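Local structure of uncharacterized protein (Aeropyrum pernix, 3P1Z) at residues 8-14 with 26-32. The protein is of unknown function but probably belongs to the tRNA-intron endonucleases and may bind and cleave RNA. Sequence-based numbering, arbitrary orientation.
Sequences VAGCKAA and ECFDGSY
Val8 CB comes obliquely to the Phe28 ring, 3.9 Å from CE2. A type II turn from Val8 to Cys11 then swings the chain round and brings it back to the same ring: the carbonyl O of Cys11 lies at the ring edge, near its plane, 3.6 Å from Phe28 CD2. The Cys11 sulfur is tied to Cys62 by a disulfide. Lys12 runs extended beyond CG alongside Asp29, its CG 3.5 Å from Asp29 CB, while the charged ends stay apart at 5.2 Å between Lys12 NZ and Asp29 OD2, too far for a salt bridge, though the opposite charges may still attract. The lysine's CB sits over one face of the Tyr32 ring, a CH-pi contact 3.8 Å from the centroid. In Tyr32, CG anti to the backbone N (chi1 170°) carries the ring out toward Lys12, and chi2 near 83° turns its face to Lys12 CB. An alanine in place of Tyr32 would probably leave the Lys12 methylenes without their aromatic platform and Gln55 without the weak hydrogen bond from the phenol. Asp29 is the N-cap of helix 30-38; its OD1 takes the backbone N-H of Tyr32 from above the carboxylate plane, capping the first turn of the helix, next to Lys12. The two segments meet at the open end of the hairpin of strands 14-18 and 21-26, in the SEN2-like N-terminal domain; 14-18 is outermost in its sheet within this chain. Ala13 CB packs obliquely against the Tyr32 ring near CE2, and its CA makes a CA-H...O contact with Glu26 O. At Ala14 the hairpin ends in an antiparallel hydrogen-bonded pair with Glu26, Ala14 N giving to Glu26 O at 2.9 Å and Glu26 N to Ala14 O at 3.2 Å, and the Ala14 methyl reaches Phe28 CE2 and CZ.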
ATOM      1  N   VAL A   8      33.618  21.021  32.822  1.00108.32           N
ATOM      2  CA  VAL A   8      32.301  21.425  33.328  1.00104.15           C
ATOM      3  C   VAL A   8      31.714  22.611  32.549  1.00100.07           C
ATOM      4  O   VAL A   8      30.555  22.978  32.744  1.00 93.96           O
ATOM      5  CB  VAL A   8      32.335  21.756  34.859  1.00101.16           C
ATOM      6  CG1 VAL A   8      33.079  20.665  35.631  1.00 98.99           C
ATOM      7  CG2 VAL A   8      32.960  23.123  35.124  1.00100.10           C
ATOM      8  N   ALA A   9      32.525  23.198  31.667  1.00100.17           N
ATOM      9  CA  ALA A   9      32.104  24.326  30.830  1.00103.09           C
ATOM     10  C   ALA A   9      31.036  23.912  29.802  1.00105.79           C
ATOM     11  O   ALA A   9      31.251  22.988  29.019  1.00102.73           O
ATOM     12  CB  ALA A   9      33.322  24.959  30.128  1.00 84.86           C
ATOM     13  N   GLY A  10      29.890  24.591  29.803  1.00101.98           N
ATOM     14  CA  GLY A  10      28.854  24.318  28.815  1.00 97.81           C
ATOM     15  C   GLY A  10      27.722  23.405  29.267  1.00 98.19           C
ATOM     16  O   GLY A  10      26.631  23.442  28.696  1.00101.39           O
ATOM     17  N   CYS A  11      27.980  22.570  30.272  1.00 93.77           N
ATOM     18  CA  CYS A  11      26.941  21.740  30.874  1.00 85.70           C
ATOM     19  C   CYS A  11      26.207  22.581  31.910  1.00 83.59           C
ATOM     20  O   CYS A  11      26.812  23.441  32.543  1.00 88.43           O
ATOM     21  CB  CYS A  11      27.568  20.530  31.559  1.00 78.91           C
ATOM     22  SG  CYS A  11      29.203  20.110  30.916  1.00108.64           S
ATOM     23  N   LYS A  12      24.910  22.347  32.081  1.00 75.00           N
ATOM     24  CA  LYS A  12      24.165  22.981  33.167  1.00 75.40           C
ATOM     25  C   LYS A  12      23.979  21.994  34.317  1.00 80.71           C
ATOM     26  O   LYS A  12      23.132  22.207  35.186  1.00 84.87           O
ATOM     27  CB  LYS A  12      22.803  23.512  32.698  1.00 73.69           C
ATOM     28  CG  LYS A  12      22.847  24.821  31.934  1.00 73.70           C
ATOM     29  CD  LYS A  12      21.478  25.113  31.358  1.00 76.97           C
ATOM     30  CE  LYS A  12      21.515  26.131  30.227  1.00 88.45           C
ATOM     31  NZ  LYS A  12      20.312  26.019  29.339  1.00 88.48           N
ATOM     32  N   ALA A  13      24.782  20.926  34.308  1.00 77.55           N
ATOM     33  CA  ALA A  13      24.754  19.874  35.334  1.00 73.08           C
ATOM     34  C   ALA A  13      25.495  18.609  34.881  1.00 73.48           C
ATOM     35  O   ALA A  13      25.628  18.346  33.688  1.00 78.21           O
ATOM     36  CB  ALA A  13      23.327  19.533  35.729  1.00 74.49           C
ATOM     37  N   ALA A  14      25.965  17.818  35.840  1.00 76.03           N
ATOM     38  CA  ALA A  14      26.794  16.644  35.536  1.00 78.27           C
ATOM     39  C   ALA A  14      26.346  15.398  36.298  1.00 78.41           C
ATOM     40  O   ALA A  14      26.066  15.460  37.497  1.00 78.97           O
ATOM     41  CB  ALA A  14      28.262  16.942  35.812  1.00 81.62           C
ATOM     42  N   GLU A  26      26.241  17.263  40.103  1.00 80.61           N
ATOM     43  CA  GLU A  26      26.567  18.693  40.145  1.00 80.16           C
ATOM     44  C   GLU A  26      25.560  19.562  39.383  1.00 84.70           C
ATOM     45  O   GLU A  26      25.255  19.286  38.222  1.00 86.14           O
ATOM     46  CB  GLU A  26      27.959  18.929  39.548  1.00 86.04           C
ATOM     47  CG  GLU A  26      29.137  18.528  40.430  1.00 83.09           C
ATOM     48  CD  GLU A  26      29.366  19.497  41.582  1.00 88.91           C
ATOM     49  OE1 GLU A  26      28.967  20.683  41.457  1.00 85.61           O
ATOM     50  OE2 GLU A  26      29.946  19.070  42.611  1.00 79.65           O
ATOM     51  N   CYS A  27      25.050  20.614  40.023  1.00 85.54           N
ATOM     52  CA  CYS A  27      24.184  21.573  39.327  1.00 89.36           C
ATOM     53  C   CYS A  27      24.897  22.910  39.119  1.00 86.14           C
ATOM     54  O   CYS A  27      25.241  23.595  40.079  1.00 87.88           O
ATOM     55  CB  CYS A  27      22.845  21.772  40.062  1.00 92.95           C
ATOM     56  SG  CYS A  27      21.683  20.364  39.967  1.00103.80           S
ATOM     57  N   PHE A  28      25.116  23.282  37.863  1.00 85.23           N
ATOM     58  CA  PHE A  28      25.901  24.474  37.567  1.00 85.36           C
ATOM     59  C   PHE A  28      24.992  25.641  37.233  1.00 89.47           C
ATOM     60  O   PHE A  28      25.346  26.807  37.450  1.00 95.14           O
ATOM     61  CB  PHE A  28      26.886  24.184  36.441  1.00 81.14           C
ATOM     62  CG  PHE A  28      27.671  22.932  36.657  1.00 78.55           C
ATOM     63  CD1 PHE A  28      28.144  22.626  37.911  1.00 71.13           C
ATOM     64  CD2 PHE A  28      27.923  22.054  35.620  1.00 82.78           C
ATOM     65  CE1 PHE A  28      28.861  21.480  38.125  1.00 78.03           C
ATOM     66  CE2 PHE A  28      28.646  20.892  35.835  1.00 77.85           C
ATOM     67  CZ  PHE A  28      29.112  20.610  37.087  1.00 75.36           C
ATOM     68  N   ASP A  29      23.820  25.313  36.703  1.00 79.60           N
ATOM     69  CA  ASP A  29      22.752  26.284  36.536  1.00 83.22           C
ATOM     70  C   ASP A  29      21.619  25.848  37.451  1.00 87.59           C
ATOM     71  O   ASP A  29      21.020  24.793  37.247  1.00 90.59           O
ATOM     72  CB  ASP A  29      22.294  26.340  35.077  1.00 84.61           C
ATOM     73  CG  ASP A  29      21.365  27.517  34.794  1.00 89.53           C
ATOM     74  OD1 ASP A  29      20.367  27.677  35.535  1.00 87.34           O
ATOM     75  OD2 ASP A  29      21.629  28.276  33.828  1.00 87.97           O
ATOM     76  N   GLY A  30      21.348  26.644  38.478  1.00 87.55           N
ATOM     77  CA  GLY A  30      20.336  26.291  39.449  1.00 82.06           C
ATOM     78  C   GLY A  30      18.963  26.217  38.817  1.00 86.03           C
ATOM     79  O   GLY A  30      18.232  25.252  39.034  1.00 86.32           O
ATOM     80  N   SER A  31      18.608  27.231  38.031  1.00 81.68           N
ATOM     81  CA  SER A  31      17.265  27.308  37.461  1.00 86.05           C
ATOM     82  C   SER A  31      16.961  26.055  36.655  1.00 88.74           C
ATOM     83  O   SER A  31      15.825  25.576  36.618  1.00 86.08           O
ATOM     84  CB  SER A  31      17.112  28.550  36.578  1.00 84.96           C
ATOM     85  OG  SER A  31      18.131  28.608  35.590  1.00 84.93           O
ATOM     86  N   TYR A  32      18.000  25.533  36.015  1.00 87.60           N
ATOM     87  CA  TYR A  32      17.892  24.350  35.171  1.00 85.19           C
ATOM     88  C   TYR A  32      17.490  23.138  36.009  1.00 86.08           C
ATOM     89  O   TYR A  32      16.502  22.464  35.709  1.00 91.98           O
ATOM     90  CB  TYR A  32      19.219  24.124  34.448  1.00 82.29           C
ATOM     91  CG  TYR A  32      19.368  22.818  33.700  1.00 79.65           C
ATOM     92  CD1 TYR A  32      18.867  22.663  32.409  1.00 75.38           C
ATOM     93  CD2 TYR A  32      20.058  21.755  34.268  1.00 80.22           C
ATOM     94  CE1 TYR A  32      19.028  21.475  31.718  1.00 73.73           C
ATOM     95  CE2 TYR A  32      20.230  20.565  33.586  1.00 78.13           C
ATOM     96  CZ  TYR A  32      19.711  20.428  32.313  1.00 74.51           C
ATOM     97  OH  TYR A  32      19.886  19.240  31.640  1.00 72.01           O
TER